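Local coordinates for glycoside hydrolase family 81 (Clostridium thermocellum, PDB 6FOP), which probably hydrolyses beta-1,3-glucans such as laminarin as a family 81 glycoside hydrolase of the cellulosome, at residues Y264-R269 / C532-F536; Y300-I305 / Y524-E529; H417-Y422 / E496-W501. One frame throughout, in Å; residues are numbered along the deposited sequence.

How the interactions relate
From the N terminus the chain first runs through strand-rich regions, then reaches 264-269, the first partner of interaction 1, and soon afterwards 300-305, the first partner of interaction 2. It next enters the helical part, where interaction 3 closes the innermost loop by joining helix 416-433 to helix 494-511. The following helix, 514-534, closes interaction 2 and then, at its C-terminal end, interaction 1, so the three loops nest without crossing. Interactions 1 and 2 tie the beta-rich part to this one helix and meet where Tyr300 OH approaches His266 O. Interactions 2 and 3 touch where Glu527 OE1 probably bonds Trp501 NE1 and Tyr524 packs on Ile498.

Interaction 1 of 3, residues Y264-R269 / C532-F536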
loop_
_atom_site.group_PDB
_atom_site.type_symbol
_atom_site.label_atom_id
_atom_site.label_comp_id
_atom_site.label_asym_id
_atom_site.label_seq_id
_atom_site.Cartn_x
_atom_site.Cartn_y
_atom_site.Cartn_z
ATOM N N TYR A 264 -1.342 -9.415 -11.086
ATOM C CA TYR A 264 -2.517 -8.567 -11.014
ATOM C C TYR A 264 -2.560 -7.584 -12.193
ATOM O O TYR A 264 -1.506 -7.277 -12.798
ATOM C CB TYR A 264 -2.458 -7.759 -9.752
ATOM C CG TYR A 264 -2.595 -8.481 -8.432
ATOM C CD1 TYR A 264 -3.775 -9.128 -8.080
ATOM C CD2 TYR A 264 -1.536 -8.525 -7.518
ATOM C CE1 TYR A 264 -3.928 -9.710 -6.828
ATOM C CE2 TYR A 264 -1.696 -9.068 -6.255
ATOM C CZ TYR A 264 -2.877 -9.681 -5.914
ATOM O OH TYR A 264 -2.989 -10.175 -4.632
ATOM N N PRO A 265 -3.740 -7.019 -12.486
ATOM C CA PRO A 265 -3.814 -6.013 -13.555
ATOM C C PRO A 265 -2.825 -4.851 -13.452
ATOM O O PRO A 265 -2.275 -4.435 -14.480
ATOM C CB PRO A 265 -5.253 -5.519 -13.440
ATOM C CG PRO A 265 -5.995 -6.732 -12.979
ATOM C CD PRO A 265 -5.071 -7.371 -11.988
ATOM N N HIS A 266 -2.582 -4.322 -12.253
ATOM C CA HIS A 266 -1.612 -3.216 -12.188
ATOM C C HIS A 266 -0.199 -3.624 -12.600
ATOM O O HIS A 266 0.644 -2.751 -12.864
ATOM C CB HIS A 266 -1.604 -2.541 -10.812
ATOM C CG HIS A 266 -0.883 -3.323 -9.773
ATOM N ND1 HIS A 266 -1.476 -4.379 -9.121
ATOM C CD2 HIS A 266 0.376 -3.230 -9.283
ATOM C CE1 HIS A 266 -0.605 -4.921 -8.299
ATOM N NE2 HIS A 266 0.523 -4.234 -8.367
ATOM N N GLN A 267 0.084 -4.934 -12.616
ATOM C CA GLN A 267 1.373 -5.463 -13.061
ATOM C C GLN A 267 1.367 -5.803 -14.544
ATOM O O GLN A 267 2.343 -5.533 -15.238
ATOM C CB GLN A 267 1.745 -6.717 -12.278
ATOM C CG GLN A 267 1.968 -6.444 -10.792
ATOM C CD GLN A 267 1.974 -7.675 -9.926
ATOM O OE1 GLN A 267 1.240 -8.608 -10.187
ATOM N NE2 GLN A 267 2.782 -7.680 -8.897
ATOM N N TRP A 268 0.307 -6.464 -15.033
ATOM C CA TRP A 268 0.330 -6.892 -16.443
ATOM C C TRP A 268 -0.126 -5.848 -17.437
ATOM O O TRP A 268 0.243 -5.919 -18.615
ATOM C CB TRP A 268 -0.438 -8.216 -16.663
ATOM C CG TRP A 268 -1.917 -8.282 -16.351
ATOM C CD1 TRP A 268 -2.482 -8.943 -15.304
ATOM C CD2 TRP A 268 -3.011 -7.713 -17.092
ATOM N NE1 TRP A 268 -3.842 -8.845 -15.357
ATOM C CE2 TRP A 268 -4.192 -8.092 -16.448
ATOM C CE3 TRP A 268 -3.105 -6.976 -18.277
ATOM C CZ2 TRP A 268 -5.465 -7.683 -16.900
ATOM C CZ3 TRP A 268 -4.382 -6.569 -18.729
ATOM C CH2 TRP A 268 -5.529 -6.931 -18.036
ATOM N N ARG A 269 -0.914 -4.870 -16.989
ATOM C CA ARG A 269 -1.505 -3.928 -17.958
ATOM C C ARG A 269 -0.413 -3.106 -18.648
ATOM O O ARG A 269 0.422 -2.481 -17.989
ATOM C CB ARG A 269 -2.513 -3.017 -17.299
ATOM C CG ARG A 269 -3.362 -2.246 -18.312
ATOM C CD ARG A 269 -4.117 -1.120 -17.650
ATOM N NE ARG A 269 -4.952 -1.581 -16.557
ATOM C CZ ARG A 269 -6.110 -2.236 -16.708
ATOM N NH1 ARG A 269 -6.557 -2.581 -17.920
ATOM N NH2 ARG A 269 -6.788 -2.583 -15.641
ATOM N N CYS A 532 -5.400 3.554 -9.272
ATOM C CA CYS A 532 -6.105 3.729 -10.520
ATOM C C CYS A 532 -6.908 2.489 -10.952
ATOM O O CYS A 532 -7.859 2.603 -11.713
ATOM C CB CYS A 532 -5.155 4.185 -11.604
ATOM S SG CYS A 532 -4.541 5.855 -11.359
ATOM N N ASN A 533 -6.497 1.316 -10.470
ATOM C CA ASN A 533 -7.232 0.087 -10.689
ATOM C C ASN A 533 -8.258 -0.252 -9.615
ATOM O O ASN A 533 -9.458 -0.383 -9.935
ATOM C CB ASN A 533 -6.232 -1.069 -10.856
ATOM C CG ASN A 533 -5.543 -1.007 -12.189
ATOM O OD1 ASN A 533 -6.117 -1.382 -13.213
ATOM N ND2 ASN A 533 -4.318 -0.543 -12.195
ATOM N N TYR A 534 -7.821 -0.416 -8.373
ATOM C CA TYR A 534 -8.652 -1.082 -7.350
ATOM C C TYR A 534 -9.568 -0.119 -6.608
ATOM O O TYR A 534 -10.536 -0.542 -6.015
ATOM C CB TYR A 534 -7.789 -1.941 -6.397
ATOM C CG TYR A 534 -6.802 -2.783 -7.182
ATOM C CD1 TYR A 534 -7.233 -3.679 -8.164
ATOM C CD2 TYR A 534 -5.447 -2.626 -7.006
ATOM C CE1 TYR A 534 -6.336 -4.379 -8.947
ATOM C CE2 TYR A 534 -4.529 -3.303 -7.769
ATOM C CZ TYR A 534 -4.968 -4.187 -8.750
ATOM O OH TYR A 534 -4.050 -4.863 -9.535
ATOM N N TRP A 535 -9.235 1.171 -6.616
ATOM C CA TRP A 535 -10.121 2.202 -6.043
ATOM C C TRP A 535 -10.965 2.937 -7.086
ATOM O O TRP A 535 -12.165 3.119 -6.906
ATOM C CB TRP A 535 -9.295 3.214 -5.209
ATOM C CG TRP A 535 -8.947 2.765 -3.805
ATOM C CD1 TRP A 535 -9.593 3.087 -2.691
ATOM C CD2 TRP A 535 -7.879 1.862 -3.396
ATOM N NE1 TRP A 535 -9.011 2.522 -1.589
ATOM C CE2 TRP A 535 -7.946 1.759 -1.993
ATOM C CE3 TRP A 535 -6.858 1.178 -4.066
ATOM C CZ2 TRP A 535 -7.034 1.002 -1.250
ATOM C CZ3 TRP A 535 -5.962 0.413 -3.324
ATOM C CH2 TRP A 535 -6.078 0.311 -1.936
ATOM N N PHE A 536 -10.345 3.325 -8.200
ATOM C CA PHE A 536 -11.051 4.112 -9.214
ATOM C C PHE A 536 -11.433 3.351 -10.485
ATOM O O PHE A 536 -12.236 3.864 -11.267
ATOM C CB PHE A 536 -10.220 5.332 -9.625
ATOM C CG PHE A 536 -9.909 6.290 -8.504
ATOM C CD1 PHE A 536 -10.881 6.651 -7.591
ATOM C CD2 PHE A 536 -8.641 6.870 -8.381
ATOM C CE1 PHE A 536 -10.604 7.537 -6.557
ATOM C CE2 PHE A 536 -8.364 7.789 -7.359
ATOM C CZ PHE A 536 -9.344 8.094 -6.432
HETATM O O HOH W 1 -2.888 -0.283 -14.705
#
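His266 reaches across to Asn533 and Tyr534 with CB and the ND1 edge of its ring. Its CB lies 3.6 Å from Asn533 ND2, and CG passes 3.5 Å from Tyr534 OH. With CG set between the backbone N and the carbonyl carbon (chi1 77°), ND1 is brought to the hydroxyl at 2.7 Å from Tyr534 OH. This hydrogen bond is nearly straight, and either partner could donate. The hydroxyl lies in the imidazole plane at the ring edge, and the two ring planes stand at 88°. Beyond ND1, CE1 is 3.7 Å from Tyr534 OH, while Gln267 CG rests over one imidazole face. The histidine lies in the single-turn helix 265-268, with Tyr264 at the N-cap and its N bonded to Gln267 OE1. This turn sits beside the C-terminal end of helix 514-534, where the beta-rich part meets the helical domain. Tyr264 CB and Pro265 CD also border the Tyr534 hydroxyl. Beyond the turn, Arg269 NH2 donates to Asn533 OD1 at 2.8 Å, guanidinium and amide almost coplanar. A water accepts from Asn533 ND2 and, weakly, from Arg269 NE. Asn533 ND2 also bonds Glu529 O, and Arg269 NH1 forms a salt bridge with Asp541.

Interaction 2 of 3, residues Y300-I305 / Y524-E529; sequences YRYHGI and YTTEVE
Glu529 lays its aliphatic CG squarely over the ring of Tyr300, the clearer of two CH-pi contacts. CG is 3.6 Å from the Tyr300 ring centroid and only 5° off the ring normal. A bend in the glutamate chain at chi2 turns the carboxylate back along the ring, and the two planes lie 6° apart, stacked. The second CH-pi contact joins Ile305 to Tyr524. Ile305 CG2 sits off-centre over one face, 3.6 Å from Tyr524 CZ, while Val528 CG2 covers the opposite face, so the ring is held between the loop and its own helix. Tyr524 CG stands anti to the backbone N (chi1 175°), which swings the ring out from the helix to the isoleucine.

Apolar contacts fill in between. Tyr302 brings CE1 to 4.2 Å from Tyr524 CD2, which lies near the plane of the Tyr302 ring, at its edge. In the conformer given, one of two deposited, Thr525 CG2 packs 3.7 Å from Tyr300 CB.

Polar links across the contact pass through water. One water accepts from Arg301 N at 2.9 Å and gives a weak bond to Glu529 OE2. Another donates to Tyr524 OH at 2.7 Å and weakly to Gly304 O. The tyrosine hydroxyls also have partners elsewhere: Tyr300 OH at His266 O, Tyr302 OH at Pro671 O and Tyr524 OH at Ala584 O.

Strand 295-301, an edge strand of a three-stranded antiparallel sheet, thus ends against helix 514-534, and the loop after it follows that helix toward helix 494-511. There Ile505 touches both Ile305 and Tyr524, so the chain leaving the sheet is packed onto two consecutive helices of the family 81 C-terminal domain, probably the catalytic one.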
loop_
_atom_site.group_PDB
_atom_site.type_symbol
_atom_site.label_atom_id
_atom_site.label_comp_id
_atom_site.label_asym_id
_atom_site.label_seq_id
_atom_site.Cartn_x
_atom_site.Cartn_y
_atom_site.Cartn_z
ATOM N N TYR A 300 6.902 1.725 -14.777
ATOM C CA TYR A 300 5.924 2.795 -14.803
ATOM C C TYR A 300 6.599 4.108 -15.132
ATOM O O TYR A 300 7.717 4.343 -14.750
ATOM C CB TYR A 300 5.266 2.900 -13.435
ATOM C CG TYR A 300 4.610 1.621 -12.923
ATOM C CD1 TYR A 300 3.743 0.878 -13.709
ATOM C CD2 TYR A 300 4.792 1.217 -11.610
ATOM C CE1 TYR A 300 3.137 -0.290 -13.217
ATOM C CE2 TYR A 300 4.195 0.075 -11.109
ATOM C CZ TYR A 300 3.351 -0.662 -11.906
ATOM O OH TYR A 300 2.776 -1.793 -11.379
ATOM N N ARG A 301 5.861 5.006 -15.754
ATOM C CA ARG A 301 6.317 6.386 -15.918
ATOM C C ARG A 301 5.959 7.177 -14.652
ATOM O O ARG A 301 4.823 7.165 -14.178
ATOM C CB ARG A 301 5.689 7.011 -17.152
ATOM C CG ARG A 301 6.199 6.407 -18.437
ATOM C CD ARG A 301 5.924 7.281 -19.653
ATOM N NE ARG A 301 6.060 6.531 -20.900
ATOM C CZ ARG A 301 7.217 6.219 -21.480
ATOM N NH1 ARG A 301 8.380 6.580 -20.937
ATOM N NH2 ARG A 301 7.214 5.525 -22.620
ATOM N N TYR A 302 6.968 7.869 -14.140
ATOM C CA TYR A 302 6.825 8.802 -13.041
ATOM C C TYR A 302 6.602 10.182 -13.650
ATOM O O TYR A 302 7.286 10.554 -14.599
ATOM C CB TYR A 302 8.109 8.789 -12.236
ATOM C CG TYR A 302 8.239 9.858 -11.167
ATOM C CD1 TYR A 302 7.427 9.858 -10.032
ATOM C CD2 TYR A 302 9.226 10.825 -11.268
ATOM C CE1 TYR A 302 7.576 10.793 -9.037
ATOM C CE2 TYR A 302 9.394 11.773 -10.271
ATOM C CZ TYR A 302 8.573 11.753 -9.154
ATOM O OH TYR A 302 8.744 12.685 -8.162
ATOM N N HIS A 303 5.637 10.932 -13.125
ATOM C CA HIS A 303 5.248 12.217 -13.700
ATOM C C HIS A 303 5.645 13.416 -12.866
ATOM O O HIS A 303 5.165 14.536 -13.129
ATOM C CB HIS A 303 3.745 12.240 -13.957
ATOM C CG HIS A 303 3.325 11.210 -14.944
ATOM N ND1 HIS A 303 3.358 11.433 -16.299
ATOM C CD2 HIS A 303 2.925 9.927 -14.785
ATOM C CE1 HIS A 303 2.985 10.332 -16.932
ATOM N NE2 HIS A 303 2.708 9.412 -16.035
ATOM N N GLY A 304 6.493 13.208 -11.867
ATOM C CA GLY A 304 6.973 14.289 -11.017
ATOM C C GLY A 304 5.989 14.581 -9.898
ATOM O O GLY A 304 4.784 14.294 -10.012
ATOM N N ILE A 305 6.498 15.190 -8.837
ATOM C CA ILE A 305 5.664 15.872 -7.854
ATOM C C ILE A 305 6.258 17.246 -7.615
ATOM O O ILE A 305 7.432 17.483 -7.911
ATOM C CB ILE A 305 5.538 15.091 -6.520
ATOM C CG1 ILE A 305 6.859 15.011 -5.760
ATOM C CG2 ILE A 305 4.962 13.690 -6.764
ATOM C CD1 ILE A 305 6.675 14.588 -4.343
ATOM N N TYR A 524 5.305 5.759 -4.115
ATOM C CA TYR A 524 4.337 6.679 -4.678
ATOM C C TYR A 524 3.828 6.216 -6.029
ATOM O O TYR A 524 2.615 6.124 -6.267
ATOM C CB TYR A 524 4.997 8.065 -4.807
ATOM C CG TYR A 524 4.150 9.109 -5.502
ATOM C CD1 TYR A 524 3.190 9.847 -4.818
ATOM C CD2 TYR A 524 4.288 9.333 -6.858
ATOM C CE1 TYR A 524 2.409 10.789 -5.487
ATOM C CE2 TYR A 524 3.527 10.287 -7.516
ATOM C CZ TYR A 524 2.585 11.006 -6.831
ATOM O OH TYR A 524 1.838 11.935 -7.501
ATOM N N THR A 525 4.749 5.931 -6.941
ATOM C CA THR A 525 4.375 5.568 -8.293
ATOM C C THR A 525 3.556 4.282 -8.308
ATOM O O THR A 525 2.545 4.171 -8.996
ATOM C CB THR A 525 5.640 5.462 -9.159
ATOM O OG1 THR A 525 6.387 6.708 -9.085
ATOM C CG2 THR A 525 5.290 5.196 -10.596
ATOM N N THR A 526 4.004 3.304 -7.512
ATOM C CA THR A 526 3.310 2.020 -7.513
ATOM C C THR A 526 1.916 2.156 -6.867
ATOM O O THR A 526 0.929 1.677 -7.434
ATOM C CB THR A 526 4.132 0.964 -6.799
ATOM O OG1 THR A 526 5.434 0.867 -7.386
ATOM C CG2 THR A 526 3.434 -0.394 -6.926
ATOM N N GLU A 527 1.809 2.820 -5.702
ATOM C CA GLU A 527 0.501 2.985 -5.093
ATOM C C GLU A 527 -0.475 3.699 -6.006
ATOM O O GLU A 527 -1.645 3.307 -6.109
ATOM C CB GLU A 527 0.603 3.631 -3.705
ATOM C CG GLU A 527 -0.690 3.499 -2.908
ATOM C CD GLU A 527 -0.580 2.815 -1.550
ATOM O OE1 GLU A 527 0.551 2.666 -1.014
ATOM O OE2 GLU A 527 -1.644 2.382 -1.037
ATOM N N VAL A 528 0.003 4.715 -6.712
ATOM C CA VAL A 528 -0.865 5.426 -7.644
ATOM C C VAL A 528 -1.389 4.450 -8.722
ATOM O O VAL A 528 -2.576 4.469 -9.071
ATOM C CB VAL A 528 -0.128 6.616 -8.282
ATOM C CG1 VAL A 528 -0.888 7.140 -9.497
ATOM C CG2 VAL A 528 0.037 7.745 -7.244
ATOM N N GLU A 529 -0.502 3.610 -9.245
ATOM C CA GLU A 529 -0.922 2.637 -10.277
ATOM C C GLU A 529 -1.984 1.675 -9.725
ATOM O O GLU A 529 -2.999 1.392 -10.399
ATOM C CB GLU A 529 0.267 1.833 -10.783
ATOM C CG GLU A 529 1.239 2.633 -11.607
ATOM C CD GLU A 529 0.728 3.004 -12.989
ATOM O OE1 GLU A 529 -0.108 2.267 -13.573
ATOM O OE2 GLU A 529 1.212 4.004 -13.529
HETATM O O HOH W 2 3.160 4.221 -16.387
HETATM O O HOH W 3 2.134 12.073 -10.218
#

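Interaction 3 of 3, residues H417-Y422 / E496-W501; sequences HFHYGY and EAINAW
Gly421 and Ala500 mark the near point of helical segments 417-422 and 496-501, whose axes come within 7.8 Å at 42°, both running broadly the same way, with Gly421 CA only 3.6 Å from Ala500 CA. Since glycine has no side chain, the methyl of Ala500 can lie against Gly421 CA and His417 O. To one side of this point, Tyr422 OH donates to Glu496 OE2 at 2.6 Å. It approaches the carboxylate from the anti side, somewhat out of its plane, with ring and carboxylate planes turned 84° apart. The same oxygen is also bonded to Tyr340 OH. Asn499 sets ND2 over one face of the Tyr422 ring, toward its rim, 3.5 Å from Tyr422 CD1. The amide lies 53° from the ring plane. A water accepts from Asn499 ND2 and donates to Phe418 O and Glu496 O, bridging both backbones. Phe418 CD1 presses on Glu496 CB at 3.4 Å. His417, whose NE2 is bonded to Gln491, sets CD2 3.6 Å from Ala497 CB, and its own CB meets Trp501 CH2. A methylpentanediol, probably from the crystallisation liquor, lies about 4 Å from the Glu496 side chain and may mark a pocket. Helices 416-433 and 494-511 pack side by side, as in the (alpha/alpha)6 barrel expected of the family 81 catalytic domain.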
loop_
_atom_site.group_PDB
_atom_site.type_symbol
_atom_site.label_atom_id
_atom_site.label_comp_id
_atom_site.label_asym_id
_atom_site.label_seq_id
_atom_site.Cartn_x
_atom_site.Cartn_y
_atom_site.Cartn_z
ATOM N N HIS A 417 1.469 4.574 8.613
ATOM C CA HIS A 417 1.730 5.369 7.407
ATOM C C HIS A 417 0.825 6.604 7.328
ATOM O O HIS A 417 1.308 7.698 6.995
ATOM C CB HIS A 417 1.708 4.501 6.124
ATOM C CG HIS A 417 0.392 3.834 5.820
ATOM N ND1 HIS A 417 -0.516 3.460 6.781
ATOM C CD2 HIS A 417 -0.146 3.471 4.640
ATOM C CE1 HIS A 417 -1.558 2.892 6.199
ATOM N NE2 HIS A 417 -1.356 2.886 4.898
ATOM N N PHE A 418 -0.461 6.443 7.674
ATOM C CA PHE A 418 -1.386 7.576 7.646
ATOM C C PHE A 418 -0.928 8.629 8.660
ATOM O O PHE A 418 -0.915 9.837 8.357
ATOM C CB PHE A 418 -2.797 7.150 8.042
ATOM C CG PHE A 418 -3.442 6.113 7.141
ATOM C CD1 PHE A 418 -3.073 5.936 5.822
ATOM C CD2 PHE A 418 -4.507 5.377 7.636
ATOM C CE1 PHE A 418 -3.769 5.050 5.012
ATOM C CE2 PHE A 418 -5.166 4.466 6.845
ATOM C CZ PHE A 418 -4.795 4.313 5.531
ATOM N N HIS A 419 -0.626 8.209 9.883
ATOM C CA HIS A 419 -0.278 9.174 10.917
ATOM C C HIS A 419 1.046 9.844 10.587
ATOM O O HIS A 419 1.181 11.079 10.617
ATOM C CB HIS A 419 -0.106 8.521 12.282
ATOM C CG HIS A 419 -1.335 8.000 12.944
ATOM N ND1 HIS A 419 -2.342 7.291 12.333
ATOM C CD2 HIS A 419 -1.641 8.015 14.259
ATOM C CE1 HIS A 419 -3.217 6.906 13.253
ATOM N NE2 HIS A 419 -2.810 7.331 14.421
ATOM N N TYR A 420 2.062 9.031 10.337
ATOM C CA TYR A 420 3.410 9.557 10.227
ATOM C C TYR A 420 3.650 10.289 8.909
ATOM O O TYR A 420 4.540 11.119 8.838
ATOM C CB TYR A 420 4.438 8.467 10.449
ATOM C CG TYR A 420 4.385 7.783 11.802
ATOM C CD1 TYR A 420 3.593 8.225 12.832
ATOM C CD2 TYR A 420 5.128 6.621 12.015
ATOM C CE1 TYR A 420 3.533 7.570 14.044
ATOM C CE2 TYR A 420 5.069 5.955 13.201
ATOM C CZ TYR A 420 4.261 6.408 14.217
ATOM O OH TYR A 420 4.170 5.765 15.414
ATOM N N GLY A 421 2.878 10.006 7.875
ATOM C CA GLY A 421 3.012 10.722 6.616
ATOM C C GLY A 421 2.885 12.235 6.795
ATOM O O GLY A 421 3.602 12.993 6.153
ATOM N N TYR A 422 1.968 12.656 7.671
ATOM C CA TYR A 422 1.805 14.077 7.954
ATOM C C TYR A 422 3.036 14.669 8.644
ATOM O O TYR A 422 3.451 15.796 8.334
ATOM C CB TYR A 422 0.573 14.308 8.815
ATOM C CG TYR A 422 -0.744 14.065 8.122
ATOM C CD1 TYR A 422 -1.214 14.923 7.136
ATOM C CD2 TYR A 422 -1.571 12.986 8.477
ATOM C CE1 TYR A 422 -2.436 14.715 6.527
ATOM C CE2 TYR A 422 -2.809 12.779 7.859
ATOM C CZ TYR A 422 -3.238 13.637 6.869
ATOM O OH TYR A 422 -4.447 13.452 6.240
ATOM N N GLU A 496 -4.115 8.985 1.964
ATOM C CA GLU A 496 -3.226 9.139 3.125
ATOM C C GLU A 496 -1.951 8.274 3.062
ATOM O O GLU A 496 -0.917 8.658 3.604
ATOM C CB GLU A 496 -3.945 8.945 4.462
ATOM C CG GLU A 496 -4.752 10.163 4.860
ATOM C CD GLU A 496 -5.321 10.132 6.252
ATOM O OE1 GLU A 496 -5.496 9.021 6.798
ATOM O OE2 GLU A 496 -5.647 11.227 6.776
ATOM N N ALA A 497 -2.006 7.132 2.377
ATOM C CA ALA A 497 -0.794 6.347 2.123
ATOM C C ALA A 497 0.120 7.155 1.182
ATOM O O ALA A 497 1.313 7.348 1.436
ATOM C CB ALA A 497 -1.161 5.005 1.498
ATOM N N ILE A 498 -0.463 7.680 0.111
ATOM C CA ILE A 498 0.293 8.453 -0.878
ATOM C C ILE A 498 0.881 9.738 -0.294
ATOM O O ILE A 498 1.976 10.150 -0.693
ATOM C CB ILE A 498 -0.571 8.678 -2.140
ATOM C CG1 ILE A 498 -0.697 7.353 -2.924
ATOM C CG2 ILE A 498 -0.050 9.812 -3.016
ATOM C CD1 ILE A 498 -1.882 7.318 -3.877
ATOM N N ASN A 499 0.195 10.337 0.682
ATOM C CA ASN A 499 0.751 11.490 1.385
ATOM C C ASN A 499 2.078 11.136 2.041
ATOM O O ASN A 499 3.038 11.933 2.010
ATOM C CB ASN A 499 -0.230 11.954 2.444
ATOM C CG ASN A 499 0.219 13.206 3.176
ATOM O OD1 ASN A 499 0.583 14.216 2.556
ATOM N ND2 ASN A 499 0.165 13.156 4.495
ATOM N N ALA A 500 2.159 9.955 2.670
ATOM C CA ALA A 500 3.438 9.551 3.266
ATOM C C ALA A 500 4.505 9.380 2.193
ATOM O O ALA A 500 5.660 9.778 2.362
ATOM C CB ALA A 500 3.283 8.274 4.058
ATOM N N TRP A 501 4.135 8.782 1.072
ATOM C CA TRP A 501 5.107 8.491 0.043
ATOM C C TRP A 501 5.644 9.737 -0.626
ATOM O O TRP A 501 6.871 9.873 -0.816
ATOM C CB TRP A 501 4.553 7.509 -0.980
ATOM C CG TRP A 501 3.972 6.247 -0.424
ATOM C CD1 TRP A 501 3.018 5.513 -1.029
ATOM C CD2 TRP A 501 4.243 5.581 0.843
ATOM N NE1 TRP A 501 2.716 4.404 -0.282
ATOM C CE2 TRP A 501 3.430 4.421 0.878
ATOM C CE3 TRP A 501 5.076 5.841 1.933
ATOM C CZ2 TRP A 501 3.440 3.532 1.956
ATOM C CZ3 TRP A 501 5.087 4.944 3.008
ATOM C CH2 TRP A 501 4.280 3.802 3.004
HETATM O O HOH W 4 -0.417 10.573 5.668
#